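Local coordinates for protein glucoamylase (Thermoanaerobacterium thermosaccharolyticum, PDB 1LF6) that hydrolyses terminal 1,4-linked alpha-D-glucose units from the non-reducing ends of glucan chains, probably releasing beta-D-glucose, as a family 15 glycoside hydrolase, at residues 17-23 / 222-226. Sequence-based numbering, arbitrary orientation.
Sequences FNNISAV and HYDSA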
loop_
_atom_site.group_PDB
_atom_site.type_symbol
_atom_site.label_atom_id
_atom_site.label_comp_id
_atom_site.label_asym_id
_atom_site.label_seq_id
_atom_site.Cartn_x
_atom_site.Cartn_y
_atom_site.Cartn_z
ATOM N N PHE A 17 9.179 37.899 2.484
ATOM C CA PHE A 17 9.818 38.819 1.552
ATOM C C PHE A 17 9.808 38.277 0.129
ATOM O O PHE A 17 10.036 37.087 -0.095
ATOM C CB PHE A 17 11.264 39.077 1.979
ATOM C CG PHE A 17 12.048 37.823 2.244
ATOM C CD1 PHE A 17 12.007 37.213 3.494
ATOM C CD2 PHE A 17 12.812 37.238 1.241
ATOM C CE1 PHE A 17 12.715 36.040 3.741
ATOM C CE2 PHE A 17 13.524 36.065 1.477
ATOM C CZ PHE A 17 13.475 35.465 2.730
ATOM N N ASN A 18 9.537 39.157 -0.829
ATOM C CA ASN A 18 9.514 38.774 -2.235
ATOM C C ASN A 18 10.518 39.642 -2.984
ATOM O O ASN A 18 10.157 40.581 -3.695
ATOM C CB ASN A 18 8.105 38.944 -2.815
ATOM C CG ASN A 18 8.011 38.485 -4.257
ATOM O OD1 ASN A 18 8.666 37.520 -4.655
ATOM N ND2 ASN A 18 7.186 39.165 -5.044
ATOM N N ASN A 19 11.789 39.305 -2.807
ATOM C CA ASN A 19 12.880 40.037 -3.425
ATOM C C ASN A 19 13.063 39.714 -4.903
ATOM O O ASN A 19 13.277 40.614 -5.717
ATOM C CB ASN A 19 14.175 39.748 -2.660
ATOM C CG ASN A 19 14.090 40.158 -1.197
ATOM O OD1 ASN A 19 14.501 39.410 -0.307
ATOM N ND2 ASN A 19 13.559 41.352 -0.941
ATOM N N ILE A 20 12.977 38.432 -5.247
ATOM C CA ILE A 20 13.153 38.003 -6.630
ATOM C C ILE A 20 12.248 36.813 -6.962
ATOM O O ILE A 20 12.337 35.756 -6.338
ATOM C CB ILE A 20 14.618 37.591 -6.889
ATOM C CG1 ILE A 20 15.564 38.649 -6.312
ATOM C CG2 ILE A 20 14.864 37.443 -8.385
ATOM C CD1 ILE A 20 16.886 38.084 -5.831
ATOM N N SER A 21 11.378 36.988 -7.951
ATOM C CA SER A 21 10.474 35.921 -8.356
ATOM C C SER A 21 11.083 35.103 -9.483
ATOM O O SER A 21 11.825 35.629 -10.313
ATOM C CB SER A 21 9.136 36.504 -8.811
ATOM O OG SER A 21 8.530 37.242 -7.772
ATOM N N ALA A 22 10.776 33.810 -9.501
ATOM C CA ALA A 22 11.280 32.922 -10.541
ATOM C C ALA A 22 10.686 33.374 -11.876
ATOM O O ALA A 22 9.621 33.996 -11.909
ATOM C CB ALA A 22 10.877 31.483 -10.238
ATOM N N VAL A 23 11.370 33.061 -12.972
ATOM C CA VAL A 23 10.906 33.465 -14.292
ATOM C C VAL A 23 10.637 32.297 -15.237
ATOM O O VAL A 23 11.137 31.191 -15.040
ATOM C CB VAL A 23 11.932 34.399 -14.971
ATOM C CG1 VAL A 23 12.063 35.691 -14.184
ATOM C CG2 VAL A 23 13.279 33.703 -15.062
ATOM N N HIS A 222 18.668 32.518 -7.103
ATOM C CA HIS A 222 18.236 32.488 -5.713
ATOM C C HIS A 222 16.832 33.056 -5.578
ATOM O O HIS A 222 16.576 33.941 -4.758
ATOM C CB HIS A 222 19.216 33.279 -4.843
ATOM C CG HIS A 222 20.557 32.625 -4.705
ATOM N ND1 HIS A 222 20.749 31.465 -3.986
ATOM C CD2 HIS A 222 21.766 32.949 -5.224
ATOM C CE1 HIS A 222 22.016 31.101 -4.068
ATOM N NE2 HIS A 222 22.654 31.985 -4.813
ATOM N N TYR A 223 15.920 32.530 -6.386
ATOM C CA TYR A 223 14.533 32.975 -6.378
ATOM C C TYR A 223 13.873 32.664 -5.044
ATOM O O TYR A 223 14.169 31.647 -4.421
ATOM C CB TYR A 223 13.763 32.283 -7.501
ATOM C CG TYR A 223 14.372 32.466 -8.872
ATOM C CD1 TYR A 223 14.590 33.742 -9.395
ATOM C CD2 TYR A 223 14.693 31.365 -9.663
ATOM C CE1 TYR A 223 15.108 33.912 -10.674
ATOM C CE2 TYR A 223 15.209 31.525 -10.941
ATOM C CZ TYR A 223 15.412 32.800 -11.443
ATOM O OH TYR A 223 15.903 32.961 -12.719
ATOM N N ASP A 224 12.976 33.542 -4.605
ATOM C CA ASP A 224 12.280 33.333 -3.344
ATOM C C ASP A 224 10.772 33.319 -3.546
ATOM O O ASP A 224 10.006 33.480 -2.595
ATOM C CB ASP A 224 12.674 34.414 -2.322
ATOM C CG ASP A 224 12.282 35.823 -2.759
ATOM O OD1 ASP A 224 12.712 36.786 -2.088
ATOM O OD2 ASP A 224 11.545 35.978 -3.757
ATOM N N SER A 225 10.354 33.106 -4.789
ATOM C CA SER A 225 8.936 33.074 -5.130
ATOM C C SER A 225 8.705 32.383 -6.473
ATOM O O SER A 225 9.476 32.563 -7.416
ATOM C CB SER A 225 8.387 34.504 -5.180
ATOM O OG SER A 225 7.026 34.528 -5.569
ATOM N N ALA A 226 7.641 31.587 -6.551
ATOM C CA ALA A 226 7.297 30.866 -7.775
ATOM C C ALA A 226 5.971 30.130 -7.597
ATOM O O ALA A 226 5.557 29.853 -6.467
ATOM C CB ALA A 226 8.404 29.876 -8.131
HETATM O O HOH W 1 8.880 34.875 -0.652
HETATM O O HOH W 2 15.066 36.515 -1.136
HETATM O O HOH W 3 7.493 33.420 -9.891
#
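The phenol ring of Tyr223 lies against the backbone of Ala22, whose CA stands 3.6 Å from the ring centroid in a CH-pi contact over one face. Ile20 reaches the same ring at its edge, with CG2 3.8 Å from CD1 of Tyr223, and CG2 of Val23 comes up to the hydroxyl end. Asp224 follows with its carboxylate set against residues 17-20: a chi1 of 63° sets CG between its own backbone N and carbonyl carbon, and from there both oxygens meet main-chain amides. Asp224 OD1 takes Asn19 N on its syn lone pair at 2.8 Å, whereas Ile20 N comes to Asp224 OD2 from above the carboxylate plane, at 3.2 Å. The main chain bonds in the opposite sense, Asp224 N donating to Ile20 O in a nearly straight bond of 2.9 Å. Water links OD1 of Asp224 to OD1 of Asn19, and the edge of the Phe17 ring flanks OD1 of Asp224. Replacing Asp224 by an alanine takes away the carboxylate and would probably leave the N-H groups of Asn19 and Ile20 without the acceptors described here, and the chain at these two residues freer to shift. At Ser225 the carbonyl O accepts Ala22 N at 2.8 Å, and beyond it the methyl groups of Ala22 and Ala226 touch. This surface contact fastens the loop after strand 14-16 to the start of strand 225-228 in the N-terminal beta-sandwich domain, where strand 166-173 packs against Phe17 and Asp224, and strand 198-203 against Phe17, Ala22 and Ala226.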